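Local atomic coordinates of D-alanyl-lipoteichoic acid synthetase (PDB entry 3BMA), a protein that probably takes part in the D-alanylation of lipoteichoic acid during cell wall biogenesis in Streptococcus pneumoniae. Residues C[142-145]-C[146-150]. The protein carries 1 engineered substitution. Residues are numbered along the deposited sequence; the frame is centred on the assembly and turned at random.
Sequences ASQY and AATRL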
loop_
_atom_site.group_PDB
_atom_site.type_symbol
_atom_site.label_atom_id
_atom_site.label_comp_id
_atom_site.label_asym_id
_atom_site.label_seq_id
_atom_site.Cartn_x
_atom_site.Cartn_y
_atom_site.Cartn_z
ATOM N N ALA C 142 -1.710 1.090 -28.917
ATOM C CA ALA C 142 -0.335 1.541 -28.719
ATOM C C ALA C 142 0.300 0.917 -27.470
ATOM O O ALA C 142 1.467 0.536 -27.495
ATOM C CB ALA C 142 -0.275 3.061 -28.653
ATOM N N SER C 143 -0.482 0.800 -26.396
ATOM C CA SER C 143 -0.007 0.205 -25.144
ATOM C C SER C 143 0.162 -1.305 -25.265
ATOM O O SER C 143 1.103 -1.869 -24.715
ATOM C CB SER C 143 -0.955 0.536 -23.986
ATOM O OG SER C 143 -1.989 -0.429 -23.857
ATOM N N GLN C 144 -0.757 -1.947 -25.984
ATOM C CA GLN C 144 -0.727 -3.391 -26.195
ATOM C C GLN C 144 0.440 -3.809 -27.090
ATOM O O GLN C 144 1.089 -4.825 -26.833
ATOM C CB GLN C 144 -2.062 -3.869 -26.782
ATOM C CG GLN C 144 -2.236 -5.391 -26.857
ATOM C CD GLN C 144 -1.805 -5.985 -28.189
ATOM O OE1 GLN C 144 -2.183 -5.496 -29.255
ATOM N NE2 GLN C 144 -1.015 -7.051 -28.132
ATOM N N TYR C 145 0.701 -3.023 -28.133
ATOM C CA TYR C 145 1.784 -3.323 -29.061
ATOM C C TYR C 145 3.163 -3.114 -28.423
ATOM O O TYR C 145 4.061 -3.943 -28.596
ATOM C CB TYR C 145 1.654 -2.523 -30.378
ATOM C CG TYR C 145 2.841 -2.734 -31.289
ATOM C CD1 TYR C 145 2.975 -3.908 -32.028
ATOM C CD2 TYR C 145 3.858 -1.782 -31.372
ATOM C CE1 TYR C 145 4.079 -4.116 -32.839
ATOM C CE2 TYR C 145 4.962 -1.981 -32.177
ATOM C CZ TYR C 145 5.069 -3.147 -32.902
ATOM O OH TYR C 145 6.177 -3.347 -33.693
ATOM N N ALA C 146 3.323 -2.012 -27.696
ATOM C CA ALA C 146 4.611 -1.655 -27.091
ATOM C C ALA C 146 5.005 -2.598 -25.958
ATOM O O ALA C 146 6.194 -2.834 -25.730
ATOM C CB ALA C 146 4.592 -0.212 -26.603
ATOM N N ALA C 147 4.002 -3.128 -25.255
ATOM C CA ALA C 147 4.216 -4.134 -24.218
ATOM C C ALA C 147 4.710 -5.429 -24.831
ATOM O O ALA C 147 5.592 -6.086 -24.275
ATOM C CB ALA C 147 2.936 -4.381 -23.442
ATOM N N THR C 148 4.123 -5.785 -25.975
ATOM C CA THR C 148 4.490 -6.977 -26.739
ATOM C C THR C 148 5.943 -6.889 -27.193
ATOM O O THR C 148 6.697 -7.850 -27.054
ATOM C CB THR C 148 3.561 -7.159 -27.961
ATOM O OG1 THR C 148 2.195 -7.136 -27.529
ATOM C CG2 THR C 148 3.836 -8.472 -28.685
ATOM N N ARG C 149 6.332 -5.725 -27.711
ATOM C CA ARG C 149 7.709 -5.492 -28.140
ATOM C C ARG C 149 8.701 -5.532 -26.984
ATOM O O ARG C 149 9.843 -5.945 -27.173
ATOM C CB ARG C 149 7.831 -4.167 -28.893
ATOM C CG ARG C 149 7.130 -4.166 -30.232
ATOM C CD ARG C 149 7.835 -5.052 -31.237
ATOM N NE ARG C 149 8.852 -4.323 -31.986
ATOM C CZ ARG C 149 9.789 -4.904 -32.727
ATOM N NH1 ARG C 149 9.849 -6.226 -32.816
ATOM N NH2 ARG C 149 10.670 -4.162 -33.381
ATOM N N LEU C 150 8.258 -5.115 -25.797
ATOM C CA LEU C 150 9.090 -5.158 -24.592
ATOM C C LEU C 150 9.383 -6.580 -24.122
ATOM O O LEU C 150 10.515 -6.892 -23.758
ATOM C CB LEU C 150 8.463 -4.346 -23.455
ATOM C CG LEU C 150 9.027 -2.953 -23.176
ATOM C CD1 LEU C 150 8.295 -2.342 -21.998
ATOM C CD2 LEU C 150 10.517 -2.996 -22.903
#
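Tyr145 and Arg149 lie side by side one turn apart on helix 141-153, where i to i+4 hydrogen bonds join residues 142-145 to 146-149, from Ala146 N to Ala142 O at 3.2 Å through to Arg149 N to Tyr145 O at 3.0 Å. The two side chains point the same way. With CG of Tyr145 anti to the backbone N (chi1 175°), its ring is carried outward with a lean toward the C-terminal end, and Arg149 CG lies over one face, 3.9 Å from the ring centroid and 27° off the normal: a CH-pi contact displaced toward CE2 and CZ. Beyond it the guanidinium plane is turned 25° from the ring. Tyr145 OH and Arg149 NE approach to 3.3 Å, but the angle is too poor for a hydrogen bond. Both polar ends instead meet Asp277 on helix 274-287, Tyr145 OH by a hydrogen bond to OD1 and Arg149 NH2 by a salt bridge to OD2. The carbonyl of Gln144 is gripped twice: its O accepts from Thr148 N at 3.3 Å and from Thr148 OG1 at 2.7 Å, a familiar intrahelical pattern for threonine. Gln144 NE2 donates a hydrogen bond to Ala167 O. The chemistry implies that Thr148 satisfies its hydroxyl within the helix, whereas Gln144 ties it to helix 160-167, and Tyr145 and Arg149, sharing one carboxylate, to helix 274-287.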